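Local coordinates for uncharacterized protein (PDB 4O5J) that probably helps Helicobacter pylori adhere to host tissue, as the extracellular domain of an outer membrane adhesin that binds sialic acid-bearing glycans, at residues N104-F109 with A121-N126; A213-N218 with T232-P237; D303-F308 with Q345-I350. All blocks are in the same frame, centred on the assembly; numbering follows the deposited sequence.

How the contacts relate
Read from the N terminus, the chain makes its three contacts in series, and none nests inside or crosses another. Contact 1 closes first: the loop that leaves helix 82-101 meets 121-126, ahead of helix 130-135. Contact 2 follows, where strands 214-215 and 234-235 pair across the 13 residues between its segments. The two adjoin, with centres about 14 Å apart, and a probable hydrogen bond from Met-215 N to Thr-107 O (2.7 Å) joins them. Contact 3 closes last and lies apart, its nearest atoms about 13 Å from contact 2; it packs helix 281-309 against helix 343-396, near the centre of the chain.

Contact 1 (N104-F109 with A121-N126); sequences NYFTFF and ASVQGN
With chi1 at -44°, Phe-106 sets CG beside its own backbone N and anti to the carbonyl carbon, which lays the ring over the backbone of Gly-125 and Asn-126. Asn-126 answers with CG anti to its N (-155°), bringing OD1 to 3.6 Å from Phe-106 CD2, amide and ring planes 40° apart. Beneath one face of the ring, Gly-125 CA makes a CH-pi contact 4.2 Å from the centroid, while Val-123 CG2 meets the edge at CE2, 3.7 Å away. Val-123 to Asn-126 form a type II beta turn, with Gly-125 at its third position, and the turn lays this backbone under the ring. The turn also presents Gly-125 O to Phe-106 N in a hydrogen bond of 2.8 Å, and the same oxygen receives a CA-H...O contact from Tyr-105. Asn-126 ND2 donates back to Ala-121 O (3.1 Å), on a lone pair in the carbonyl plane, and its OD1 accepts from Val-110 N, so both ends of the amide are held. The Tyr-149 ring of helix 146-163 also meets the Phe-106 ring.

Contact 2 (A213-N218 with T232-P237); sequences AMMWKN and TSTNYP. With EDO (1,2-ethanediol), chain B.
A single water joins three groups across this contact: it accepts from Lys-217 N at 2.9 Å and donates to Thr-232 O and, at 2.8 Å, to Thr-234 OG1. The hydroxyl has a second partner in Asn-135 O. Next to the water the two segments pair as a short antiparallel sheet. Met-214 and Asn-235 form its hydrogen-bonded pair, in which Met-214 N reaches Asn-235 O at 2.8 Å from well above the carbonyl plane, and Asn-235 N returns a longer bond to Met-214 O. Beyond the strand, Trp-216 N donates to Ser-233 O (3.0 Å), nearly along the C=O axis, as the chain turns into a 3-10 segment. Met-215 and Thr-234 lie side by side on one face; a chi1 of -67° sets Thr-234 OG1 beside its backbone N, 3.7 Å from Met-215 CG. At the far end Ala-213 CB sits over a face of the Tyr-236 ring, 4.0 Å from CD1. Asn-235 ND2 holds an ethanediol, probably from the crystallisation liquor. Met-215 packs on helix 130-135, whereas Met-214 on the other face reaches Phe-97 and Tyr-101 of helix 82-101, leaving the two-stranded sheet between these helices.

Contact 3 (D303-F308 with Q345-I350); sequences DIFNLF and QEVQTI
Val-347 is the principal bump of helix 345-350, and its two methyls meet different aromatic rings of helix 303-308. CG2 stands over the centre of the Phe-308 ring, 3.6 Å from the centroid and only 3° off the normal, a CH-pi contact in which the six ring carbons are almost equally distant from the methyl. CG1, anti to the backbone N (chi1 170°), turns instead to Phe-305 and comes within 3.9 Å of CD1. The valine thus fits between the two phenylalanines, three residues apart on the facing helix. Here helix 281-309 packs against helix 343-396 in the helical body of the adhesion domain; the local axes approach to 9.6 Å, with their directions 134° apart. The side chains that meet are apolar, and no hydrogen bond crosses between the two segments. One turn on from Val-347, Ile-350 supplies the second bump and spreads its two branches over neighbouring side chains of 303-308. Its CG2 presses on Phe-305 CB at 3.9 Å. The other branch, extended through CG1, carries CD1 to Ile-304 CG2, also 3.9 Å away, the two isoleucine side chains meeting at about a right angle, and it passes more loosely by Phe-308 CE2. Neighbouring helices touch some of the same side chains: Met-249 of helix 241-268 and Ser-93 of helix 82-101 touch Phe-308, and Leu-253 packs on Ile-304.

Contact 1 (N104-F109 with A121-N126)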
ATOM      1  N   ASN A 104       6.718 -25.699  -3.981  1.00 33.13           N
ATOM      2  CA  ASN A 104       7.099 -26.989  -4.513  1.00 28.96           C
ATOM      3  C   ASN A 104       7.797 -27.871  -3.495  1.00 34.15           C
ATOM      4  O   ASN A 104       8.185 -29.001  -3.796  1.00 35.93           O
ATOM      5  CB  ASN A 104       7.919 -26.851  -5.779  1.00 34.99           C
ATOM      6  CG  ASN A 104       9.257 -26.048  -5.509  1.00 43.72           C
ATOM      7  OD1 ASN A 104       9.706 -25.932  -4.367  1.00 51.42           O
ATOM      8  ND2 ASN A 104       9.845 -25.500  -6.540  1.00 48.68           N
ATOM      9  N   TYR A 105       7.960 -27.358  -2.268  1.00 30.48           N
ATOM     10  CA  TYR A 105       8.606 -28.129  -1.211  1.00 26.76           C
ATOM     11  C   TYR A 105       8.354 -27.405   0.095  1.00 32.67           C
ATOM     12  O   TYR A 105       8.993 -26.359   0.360  1.00 32.37           O
ATOM     13  CB  TYR A 105      10.110 -28.252  -1.517  1.00 25.50           C
ATOM     14  CG  TYR A 105      10.817 -29.198  -0.599  1.00 29.42           C
ATOM     15  CD1 TYR A 105      10.762 -30.596  -0.794  1.00 31.74           C
ATOM     16  CD2 TYR A 105      11.567 -28.726   0.452  1.00 27.92           C
ATOM     17  CE1 TYR A 105      11.413 -31.475   0.067  1.00 25.87           C
ATOM     18  CE2 TYR A 105      12.232 -29.598   1.310  1.00 28.36           C
ATOM     19  CZ  TYR A 105      12.150 -30.941   1.120  1.00 29.19           C
ATOM     20  OH  TYR A 105      12.790 -31.752   2.008  1.00 32.00           O
ATOM     21  N   PHE A 106       7.428 -27.921   0.904  1.00 28.88           N
ATOM     22  CA  PHE A 106       6.922 -27.187   2.057  1.00 32.35           C
ATOM     23  C   PHE A 106       7.969 -27.007   3.172  1.00 27.50           C
ATOM     24  O   PHE A 106       8.885 -27.791   3.304  1.00 28.01           O
ATOM     25  CB  PHE A 106       5.703 -27.881   2.693  1.00 27.68           C
ATOM     26  CG  PHE A 106       4.667 -28.395   1.683  1.00 27.68           C
ATOM     27  CD1 PHE A 106       4.536 -27.781   0.436  1.00 28.57           C
ATOM     28  CD2 PHE A 106       3.840 -29.453   2.030  1.00 28.64           C
ATOM     29  CE1 PHE A 106       3.597 -28.234  -0.503  1.00 32.49           C
ATOM     30  CE2 PHE A 106       2.847 -29.915   1.084  1.00 26.58           C
ATOM     31  CZ  PHE A 106       2.760 -29.318  -0.185  1.00 31.67           C
ATOM     32  N   THR A 107       7.741 -25.976   3.980  1.00 27.66           N
ATOM     33  CA  THR A 107       8.525 -25.770   5.192  1.00 27.21           C
ATOM     34  C   THR A 107       7.800 -26.436   6.362  1.00 32.87           C
ATOM     35  O   THR A 107       8.117 -26.194   7.538  1.00 34.82           O
ATOM     36  CB  THR A 107       8.701 -24.270   5.461  1.00 31.22           C
ATOM     37  OG1 THR A 107       7.407 -23.693   5.668  1.00 27.72           O
ATOM     38  CG2 THR A 107       9.393 -23.585   4.285  1.00 25.96           C
ATOM     39  N   PHE A 108       6.829 -27.309   6.050  1.00 29.25           N
ATOM     40  CA  PHE A 108       6.104 -28.068   7.092  1.00 25.49           C
ATOM     41  C   PHE A 108       5.712 -29.426   6.514  1.00 30.43           C
ATOM     42  O   PHE A 108       5.766 -29.643   5.293  1.00 35.16           O
ATOM     43  CB  PHE A 108       4.860 -27.279   7.532  1.00 23.42           C
ATOM     44  CG  PHE A 108       4.001 -26.816   6.378  1.00 31.30           C
ATOM     45  CD1 PHE A 108       2.980 -27.663   5.850  1.00 30.19           C
ATOM     46  CD2 PHE A 108       4.195 -25.563   5.808  1.00 28.70           C
ATOM     47  CE1 PHE A 108       2.177 -27.230   4.770  1.00 32.97           C
ATOM     48  CE2 PHE A 108       3.381 -25.120   4.744  1.00 29.41           C
ATOM     49  CZ  PHE A 108       2.380 -25.968   4.201  1.00 30.55           C
ATOM     50  N   PHE A 109       5.306 -30.346   7.393  1.00 31.14           N
ATOM     51  CA  PHE A 109       4.925 -31.688   7.006  1.00 26.65           C
ATOM     52  C   PHE A 109       3.376 -31.828   7.006  1.00 29.49           C
ATOM     53  O   PHE A 109       2.709 -31.517   8.008  1.00 32.57           O
ATOM     54  CB  PHE A 109       5.493 -32.691   7.990  1.00 28.73           C
ATOM     55  CG  PHE A 109       5.097 -34.114   7.718  1.00 32.94           C
ATOM     56  CD1 PHE A 109       5.667 -34.833   6.663  1.00 33.57           C
ATOM     57  CD2 PHE A 109       4.122 -34.739   8.533  1.00 34.65           C
ATOM     58  CE1 PHE A 109       5.276 -36.159   6.409  1.00 32.70           C
ATOM     59  CE2 PHE A 109       3.754 -36.063   8.300  1.00 35.69           C
ATOM     60  CZ  PHE A 109       4.348 -36.791   7.243  1.00 34.46           C
ATOM     61  N   ALA A 121       0.642 -37.263   3.767  1.00 35.35           N
ATOM     62  CA  ALA A 121      -0.423 -37.159   2.796  1.00 35.58           C
ATOM     63  C   ALA A 121       0.264 -37.123   1.408  1.00 38.18           C
ATOM     64  O   ALA A 121       1.358 -36.586   1.253  1.00 38.71           O
ATOM     65  CB  ALA A 121      -1.211 -35.884   3.023  1.00 30.04           C
ATOM     66  N   SER A 122      -0.377 -37.694   0.400  1.00 34.83           N
ATOM     67  CA  SER A 122       0.162 -37.724  -0.965  1.00 34.85           C
ATOM     68  C   SER A 122      -0.097 -36.409  -1.688  1.00 41.00           C
ATOM     69  O   SER A 122      -0.863 -36.371  -2.653  1.00 37.54           O
ATOM     70  CB  SER A 122      -0.455 -38.862  -1.781  1.00 35.73           C
ATOM     71  OG  SER A 122      -0.044 -40.054  -1.307  1.00 44.20           O
ATOM     72  N   VAL A 123       0.533 -35.329  -1.221  1.00 36.24           N
ATOM     73  CA  VAL A 123       0.403 -34.050  -1.871  1.00 29.07           C
ATOM     74  C   VAL A 123       1.729 -33.530  -2.422  1.00 32.31           C
ATOM     75  O   VAL A 123       2.744 -33.577  -1.758  1.00 33.01           O
ATOM     76  CB  VAL A 123      -0.273 -33.024  -0.953  1.00 26.40           C
ATOM     77  CG1 VAL A 123      -1.695 -33.521  -0.492  1.00 28.57           C
ATOM     78  CG2 VAL A 123       0.602 -32.694   0.262  1.00 22.48           C
ATOM     79  N   GLN A 124       1.692 -33.049  -3.657  1.00 30.11           N
ATOM     80  CA  GLN A 124       2.872 -32.564  -4.347  1.00 28.73           C
ATOM     81  C   GLN A 124       3.560 -31.490  -3.493  1.00 28.80           C
ATOM     82  O   GLN A 124       2.940 -30.497  -3.105  1.00 31.43           O
ATOM     83  CB  GLN A 124       2.418 -31.967  -5.662  1.00 31.04           C
ATOM     84  CG  GLN A 124       3.439 -32.030  -6.731  1.00 28.10           C
ATOM     85  CD  GLN A 124       2.924 -31.542  -8.048  1.00 31.03           C
ATOM     86  OE1 GLN A 124       1.852 -30.962  -8.116  1.00 37.00           O
ATOM     87  NE2 GLN A 124       3.667 -31.749  -9.097  1.00 38.44           N
ATOM     88  N   GLY A 125       4.859 -31.670  -3.194  1.00 25.85           N
ATOM     89  CA  GLY A 125       5.625 -30.669  -2.439  1.00 19.06           C
ATOM     90  C   GLY A 125       5.823 -31.057  -0.989  1.00 31.36           C
ATOM     91  O   GLY A 125       6.595 -30.382  -0.258  1.00 31.00           O
ATOM     92  N   ASN A 126       5.190 -32.137  -0.532  1.00 27.43           N
ATOM     93  CA  ASN A 126       5.284 -32.535   0.860  1.00 27.81           C
ATOM     94  C   ASN A 126       6.710 -33.067   1.158  1.00 21.28           C
ATOM     95  O   ASN A 126       7.154 -33.967   0.510  1.00 31.59           O
ATOM     96  CB  ASN A 126       4.289 -33.635   1.173  1.00 24.06           C
ATOM     97  CG  ASN A 126       3.888 -33.703   2.650  1.00 34.57           C
ATOM     98  OD1 ASN A 126       4.075 -32.744   3.412  1.00 29.06           O
ATOM     99  ND2 ASN A 126       3.229 -34.815   3.038  1.00 27.00           N
TER

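Contact 2 (A213-N218 with T232-P237)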
ATOM      1  N   ALA A 213       4.485 -24.364  12.507  1.00 35.99           N
ATOM      2  CA  ALA A 213       5.704 -23.529  12.326  1.00 32.48           C
ATOM      3  C   ALA A 213       6.339 -23.799  10.989  1.00 36.25           C
ATOM      4  O   ALA A 213       6.252 -24.923  10.479  1.00 36.27           O
ATOM      5  CB  ALA A 213       6.677 -23.826  13.481  1.00 26.08           C
ATOM      6  N   MET A 214       6.977 -22.798  10.388  1.00 33.26           N
ATOM      7  CA  MET A 214       7.675 -23.041   9.142  1.00 31.26           C
ATOM      8  C   MET A 214       9.166 -23.285   9.368  1.00 33.43           C
ATOM      9  O   MET A 214       9.850 -22.524  10.109  1.00 32.84           O
ATOM     10  CB  MET A 214       7.410 -21.897   8.116  1.00 28.51           C
ATOM     11  CG  MET A 214       7.828 -20.533   8.561  1.00 29.68           C
ATOM     12  SD  MET A 214       7.422 -19.237   7.343  1.00 36.70           S
ATOM     13  CE  MET A 214       8.488 -19.658   5.945  1.00 28.62           C
ATOM     14  N   MET A 215       9.702 -24.328   8.733  1.00 28.52           N
ATOM     15  CA  MET A 215      11.112 -24.676   8.857  1.00 27.84           C
ATOM     16  C   MET A 215      11.891 -24.038   7.692  1.00 25.00           C
ATOM     17  O   MET A 215      11.945 -24.615   6.579  1.00 30.66           O
ATOM     18  CB  MET A 215      11.260 -26.195   8.825  1.00 23.66           C
ATOM     19  CG  MET A 215      10.539 -26.879   9.981  1.00 28.16           C
ATOM     20  SD  MET A 215      10.619 -28.712   9.936  1.00 35.03           S
ATOM     21  CE  MET A 215       9.545 -29.084   8.522  1.00 28.43           C
ATOM     22  N   TRP A 216      12.461 -22.864   7.905  1.00 25.95           N
ATOM     23  CA  TRP A 216      13.199 -22.169   6.834  1.00 28.52           C
ATOM     24  C   TRP A 216      14.363 -22.970   6.288  1.00 30.41           C
ATOM     25  O   TRP A 216      14.755 -22.774   5.150  1.00 27.94           O
ATOM     26  CB  TRP A 216      13.681 -20.794   7.263  1.00 24.85           C
ATOM     27  CG  TRP A 216      12.585 -19.781   7.353  1.00 29.41           C
ATOM     28  CD1 TRP A 216      11.629 -19.671   8.336  1.00 27.54           C
ATOM     29  CD2 TRP A 216      12.361 -18.660   6.442  1.00 31.09           C
ATOM     30  NE1 TRP A 216      10.791 -18.578   8.079  1.00 31.70           N
ATOM     31  CE2 TRP A 216      11.214 -17.937   6.939  1.00 28.66           C
ATOM     32  CE3 TRP A 216      13.003 -18.196   5.285  1.00 32.55           C
ATOM     33  CZ2 TRP A 216      10.739 -16.797   6.310  1.00 31.98           C
ATOM     34  CZ3 TRP A 216      12.530 -17.075   4.649  1.00 30.20           C
ATOM     35  CH2 TRP A 216      11.411 -16.371   5.133  1.00 32.77           C
ATOM     36  N   LYS A 217      14.930 -23.889   7.091  1.00 29.67           N
ATOM     37  CA  LYS A 217      16.018 -24.715   6.609  1.00 31.63           C
ATOM     38  C   LYS A 217      15.566 -25.607   5.439  1.00 34.71           C
ATOM     39  O   LYS A 217      16.413 -26.028   4.616  1.00 35.28           O
ATOM     40  CB  LYS A 217      16.585 -25.574   7.745  1.00 27.72           C
ATOM     41  CG  LYS A 217      17.821 -26.347   7.372  1.00 28.45           C
ATOM     42  CD  LYS A 217      19.006 -25.364   6.992  1.00 31.91           C
ATOM     43  CE  LYS A 217      20.266 -26.160   6.582  1.00 36.38           C
ATOM     44  NZ  LYS A 217      21.371 -25.256   6.178  1.00 34.03           N
ATOM     45  N   ASN A 218      14.240 -25.903   5.343  1.00 32.06           N
ATOM     46  CA  ASN A 218      13.721 -26.677   4.199  1.00 29.22           C
ATOM     47  C   ASN A 218      13.869 -25.907   2.875  1.00 31.61           C
ATOM     48  O   ASN A 218      13.829 -26.524   1.789  1.00 35.44           O
ATOM     49  CB  ASN A 218      12.238 -27.080   4.412  1.00 28.59           C
ATOM     50  CG  ASN A 218      12.098 -28.335   5.237  1.00 28.43           C
ATOM     51  OD1 ASN A 218      13.018 -28.744   5.952  1.00 33.66           O
ATOM     52  ND2 ASN A 218      10.914 -28.992   5.141  1.00 29.35           N
ATOM     53  N   THR A 232      17.620 -20.061   8.538  1.00 36.20           N
ATOM     54  CA  THR A 232      17.580 -21.494   8.836  1.00 34.39           C
ATOM     55  C   THR A 232      16.745 -21.770  10.083  1.00 35.53           C
ATOM     56  O   THR A 232      16.710 -22.889  10.582  1.00 33.15           O
ATOM     57  CB  THR A 232      19.014 -22.061   9.088  1.00 39.61           C
ATOM     58  OG1 THR A 232      19.498 -21.497  10.314  1.00 40.83           O
ATOM     59  CG2 THR A 232      19.966 -21.724   7.958  1.00 38.97           C
ATOM     60  N   SER A 233      16.142 -20.731  10.643  1.00 32.05           N
ATOM     61  CA  SER A 233      15.391 -20.876  11.864  1.00 32.09           C
ATOM     62  C   SER A 233      13.978 -21.524  11.572  1.00 38.29           C
ATOM     63  O   SER A 233      13.537 -21.645  10.435  1.00 37.47           O
ATOM     64  CB  SER A 233      15.172 -19.536  12.509  1.00 28.93           C
ATOM     65  OG  SER A 233      14.444 -18.659  11.675  1.00 35.44           O
ATOM     66  N   THR A 234      13.297 -21.919  12.626  1.00 35.38           N
ATOM     67  CA  THR A 234      11.985 -22.537  12.574  1.00 29.15           C
ATOM     68  C   THR A 234      11.064 -21.846  13.521  1.00 32.45           C
ATOM     69  O   THR A 234      11.350 -21.744  14.688  1.00 34.09           O
ATOM     70  CB  THR A 234      12.029 -24.022  12.979  1.00 25.70           C
ATOM     71  OG1 THR A 234      12.775 -24.770  11.985  1.00 32.35           O
ATOM     72  CG2 THR A 234      10.576 -24.608  13.083  1.00 23.74           C
ATOM     73  N   ASN A 235       9.929 -21.357  13.035  1.00 32.39           N
ATOM     74  CA  ASN A 235       8.994 -20.661  13.922  1.00 29.45           C
ATOM     75  C   ASN A 235       7.674 -20.396  13.215  1.00 32.78           C
ATOM     76  O   ASN A 235       7.611 -20.530  11.977  1.00 33.30           O
ATOM     77  CB  ASN A 235       9.606 -19.347  14.417  1.00 31.06           C
ATOM     78  CG  ASN A 235       9.148 -19.015  15.841  1.00 39.91           C
ATOM     79  OD1 ASN A 235       8.027 -19.343  16.260  1.00 47.73           O
ATOM     80  ND2 ASN A 235      10.026 -18.367  16.592  1.00 41.07           N
ATOM     81  N   TYR A 236       6.638 -20.019  13.956  1.00 30.28           N
ATOM     82  CA  TYR A 236       5.341 -19.723  13.313  1.00 30.89           C
ATOM     83  C   TYR A 236       5.509 -18.510  12.407  1.00 31.34           C
ATOM     84  O   TYR A 236       6.278 -17.609  12.702  1.00 34.34           O
ATOM     85  CB  TYR A 236       4.250 -19.450  14.351  1.00 27.81           C
ATOM     86  CG  TYR A 236       4.123 -20.569  15.297  1.00 35.14           C
ATOM     87  CD1 TYR A 236       3.519 -21.758  14.901  1.00 33.59           C
ATOM     88  CD2 TYR A 236       4.651 -20.498  16.608  1.00 43.73           C
ATOM     89  CE1 TYR A 236       3.381 -22.858  15.809  1.00 40.33           C
ATOM     90  CE2 TYR A 236       4.550 -21.596  17.485  1.00 48.13           C
ATOM     91  CZ  TYR A 236       3.896 -22.756  17.050  1.00 47.20           C
ATOM     92  OH  TYR A 236       3.829 -23.838  17.867  1.00 60.34           O
ATOM     93  N   PRO A 237       4.788 -18.486  11.297  1.00 31.28           N
ATOM     94  CA  PRO A 237       4.904 -17.356  10.352  1.00 28.79           C
ATOM     95  C   PRO A 237       4.744 -15.993  11.016  1.00 33.36           C
ATOM     96  O   PRO A 237       5.355 -15.027  10.568  1.00 36.21           O
ATOM     97  CB  PRO A 237       3.757 -17.621   9.352  1.00 26.17           C
ATOM     98  CG  PRO A 237       3.661 -19.111   9.356  1.00 33.89           C
ATOM     99  CD  PRO A 237       3.931 -19.582  10.786  1.00 32.65           C
TER
HETATM  100  C1  EDO B 501      11.997 -15.531  14.849  1.00 87.56           C
HETATM  101  O1  EDO B 501      12.326 -16.927  14.965  1.00 78.39           O
HETATM  102  C2  EDO B 501      13.172 -14.743  14.257  1.00 92.23           C
HETATM  103  O2  EDO B 501      12.695 -13.711  13.359  1.00 79.95           O
HETATM  104  O   HOH W   1      14.583 -24.667   9.874  1.00 32.09           O

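Contact 3 (D303-F308 with Q345-I350)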
ATOM      1  N   ASP A 303       2.243   3.884   2.970  1.00 43.56           N
ATOM      2  CA  ASP A 303       2.243   2.890   4.041  1.00 42.43           C
ATOM      3  C   ASP A 303       2.689   1.551   3.495  1.00 42.63           C
ATOM      4  O   ASP A 303       3.490   0.836   4.116  1.00 42.01           O
ATOM      5  CB  ASP A 303       0.855   2.744   4.653  1.00 42.97           C
ATOM      6  CG  ASP A 303       0.400   3.988   5.442  1.00 61.64           C
ATOM      7  OD1 ASP A 303       1.290   4.714   5.935  1.00 66.71           O
ATOM      8  OD2 ASP A 303      -0.852   4.235   5.610  1.00 64.18           O
ATOM      9  N   ILE A 304       2.191   1.190   2.309  1.00 39.25           N
ATOM     10  CA  ILE A 304       2.573  -0.117   1.736  1.00 41.50           C
ATOM     11  C   ILE A 304       4.070  -0.157   1.377  1.00 40.61           C
ATOM     12  O   ILE A 304       4.734  -1.139   1.622  1.00 40.56           O
ATOM     13  CB  ILE A 304       1.681  -0.462   0.519  1.00 38.98           C
ATOM     14  CG1 ILE A 304       0.282  -0.860   1.020  1.00 37.59           C
ATOM     15  CG2 ILE A 304       2.306  -1.591  -0.305  1.00 37.19           C
ATOM     16  CD1 ILE A 304      -0.727  -0.306   0.114  1.00 52.38           C
ATOM     17  N   PHE A 305       4.580   0.913   0.778  1.00 38.80           N
ATOM     18  CA  PHE A 305       5.993   0.978   0.482  1.00 39.09           C
ATOM     19  C   PHE A 305       6.811   0.789   1.776  1.00 39.00           C
ATOM     20  O   PHE A 305       7.748  -0.035   1.824  1.00 43.29           O
ATOM     21  CB  PHE A 305       6.397   2.256  -0.250  1.00 39.57           C
ATOM     22  CG  PHE A 305       7.911   2.368  -0.362  1.00 47.44           C
ATOM     23  CD1 PHE A 305       8.623   1.546  -1.235  1.00 51.24           C
ATOM     24  CD2 PHE A 305       8.624   3.190   0.473  1.00 51.52           C
ATOM     25  CE1 PHE A 305      10.009   1.598  -1.324  1.00 50.84           C
ATOM     26  CE2 PHE A 305      10.033   3.266   0.382  1.00 51.46           C
ATOM     27  CZ  PHE A 305      10.733   2.462  -0.506  1.00 50.90           C
ATOM     28  N   ASN A 306       6.436   1.505   2.830  1.00 35.87           N
ATOM     29  CA  ASN A 306       7.126   1.397   4.121  1.00 34.48           C
ATOM     30  C   ASN A 306       7.090  -0.003   4.658  1.00 39.15           C
ATOM     31  O   ASN A 306       8.077  -0.465   5.271  1.00 43.92           O
ATOM     32  CB  ASN A 306       6.559   2.409   5.136  1.00 39.43           C
ATOM     33  CG  ASN A 306       6.970   3.850   4.800  1.00 44.15           C
ATOM     34  OD1 ASN A 306       7.873   4.067   3.978  1.00 44.86           O
ATOM     35  ND2 ASN A 306       6.324   4.854   5.454  1.00 39.36           N
ATOM     36  N   LEU A 307       5.964  -0.718   4.454  1.00 37.74           N
ATOM     37  CA  LEU A 307       5.865  -2.091   4.945  1.00 34.38           C
ATOM     38  C   LEU A 307       6.831  -3.002   4.172  1.00 40.01           C
ATOM     39  O   LEU A 307       7.388  -3.928   4.744  1.00 41.81           O
ATOM     40  CB  LEU A 307       4.413  -2.628   4.835  1.00 35.50           C
ATOM     41  CG  LEU A 307       3.479  -2.073   5.959  1.00 37.59           C
ATOM     42  CD1 LEU A 307       1.989  -2.245   5.610  1.00 38.17           C
ATOM     43  CD2 LEU A 307       3.852  -2.732   7.271  1.00 35.43           C
ATOM     44  N   PHE A 308       7.040  -2.748   2.889  1.00 35.75           N
ATOM     45  CA  PHE A 308       7.986  -3.531   2.106  1.00 35.96           C
ATOM     46  C   PHE A 308       9.417  -3.175   2.568  1.00 40.37           C
ATOM     47  O   PHE A 308      10.266  -4.036   2.686  1.00 45.99           O
ATOM     48  CB  PHE A 308       7.913  -3.192   0.639  1.00 37.58           C
ATOM     49  CG  PHE A 308       6.891  -4.005  -0.125  1.00 41.06           C
ATOM     50  CD1 PHE A 308       7.124  -5.367  -0.355  1.00 43.00           C
ATOM     51  CD2 PHE A 308       5.728  -3.427  -0.599  1.00 41.62           C
ATOM     52  CE1 PHE A 308       6.208  -6.154  -1.020  1.00 47.15           C
ATOM     53  CE2 PHE A 308       4.824  -4.202  -1.317  1.00 41.78           C
ATOM     54  CZ  PHE A 308       5.054  -5.573  -1.522  1.00 40.60           C
ATOM     55  N   GLN A 345      10.632  -4.183  -9.014  1.00 51.30           N
ATOM     56  CA  GLN A 345      10.304  -3.092  -9.901  1.00 56.28           C
ATOM     57  C   GLN A 345       8.936  -2.493  -9.484  1.00 50.41           C
ATOM     58  O   GLN A 345       8.751  -1.270  -9.439  1.00 53.14           O
ATOM     59  CB  GLN A 345      10.259  -3.589 -11.349  1.00 52.70           C
ATOM     60  CG  GLN A 345       9.577  -2.627 -12.284  1.00 71.72           C
ATOM     61  CD  GLN A 345      10.414  -1.341 -12.472  1.00 97.47           C
ATOM     62  OE1 GLN A 345      11.447  -1.368 -13.135  1.00108.94           O
ATOM     63  NE2 GLN A 345       9.980  -0.220 -11.873  1.00 90.41           N
ATOM     64  N   GLU A 346       7.987  -3.353  -9.142  1.00 48.35           N
ATOM     65  CA  GLU A 346       6.659  -2.870  -8.740  1.00 45.69           C
ATOM     66  C   GLU A 346       6.730  -2.077  -7.431  1.00 45.14           C
ATOM     67  O   GLU A 346       6.056  -1.042  -7.269  1.00 54.31           O
ATOM     68  CB  GLU A 346       5.733  -4.049  -8.569  1.00 43.00           C
ATOM     69  CG  GLU A 346       5.433  -4.710  -9.884  1.00 47.01           C
ATOM     70  CD  GLU A 346       4.730  -6.061  -9.711  1.00 48.77           C
ATOM     71  OE1 GLU A 346       4.616  -6.566  -8.574  1.00 54.02           O
ATOM     72  OE2 GLU A 346       4.304  -6.648 -10.715  1.00 60.94           O
ATOM     73  N   VAL A 347       7.528  -2.560  -6.488  1.00 39.69           N
ATOM     74  CA  VAL A 347       7.721  -1.879  -5.222  1.00 42.51           C
ATOM     75  C   VAL A 347       8.365  -0.500  -5.451  1.00 47.19           C
ATOM     76  O   VAL A 347       7.928   0.515  -4.877  1.00 49.51           O
ATOM     77  CB  VAL A 347       8.584  -2.719  -4.252  1.00 42.76           C
ATOM     78  CG1 VAL A 347       8.988  -1.888  -3.021  1.00 40.99           C
ATOM     79  CG2 VAL A 347       7.818  -3.976  -3.868  1.00 41.42           C
ATOM     80  N   GLN A 348       9.377  -0.454  -6.314  1.00 49.53           N
ATOM     81  CA  GLN A 348      10.051   0.826  -6.593  1.00 53.88           C
ATOM     82  C   GLN A 348       9.072   1.782  -7.251  1.00 51.65           C
ATOM     83  O   GLN A 348       9.089   2.979  -7.011  1.00 54.01           O
ATOM     84  CB  GLN A 348      11.246   0.626  -7.491  1.00 59.85           C
ATOM     85  CG  GLN A 348      12.383  -0.146  -6.794  1.00 77.87           C
ATOM     86  CD  GLN A 348      12.781   0.438  -5.425  1.00 91.08           C
ATOM     87  OE1 GLN A 348      13.114   1.631  -5.317  1.00 93.11           O
ATOM     88  NE2 GLN A 348      12.762  -0.408  -4.381  1.00 80.04           N
ATOM     89  N   THR A 349       8.196   1.243  -8.090  1.00 47.56           N
ATOM     90  CA  THR A 349       7.165   2.091  -8.711  1.00 45.19           C
ATOM     91  C   THR A 349       6.253   2.748  -7.662  1.00 51.56           C
ATOM     92  O   THR A 349       5.845   3.910  -7.843  1.00 56.17           O
ATOM     93  CB  THR A 349       6.354   1.300  -9.727  1.00 48.22           C
ATOM     94  OG1 THR A 349       7.238   0.861 -10.773  1.00 55.45           O
ATOM     95  CG2 THR A 349       5.198   2.094 -10.310  1.00 41.55           C
ATOM     96  N   ILE A 350       5.898   2.024  -6.598  1.00 48.10           N
ATOM     97  CA  ILE A 350       5.127   2.619  -5.518  1.00 41.37           C
ATOM     98  C   ILE A 350       5.917   3.798  -4.946  1.00 41.95           C
ATOM     99  O   ILE A 350       5.373   4.869  -4.734  1.00 49.25           O
ATOM    100  CB  ILE A 350       4.895   1.657  -4.366  1.00 39.69           C
ATOM    101  CG1 ILE A 350       4.237   0.384  -4.857  1.00 39.22           C
ATOM    102  CG2 ILE A 350       3.990   2.328  -3.358  1.00 36.39           C
ATOM    103  CD1 ILE A 350       3.973  -0.592  -3.716  1.00 43.13           C
TER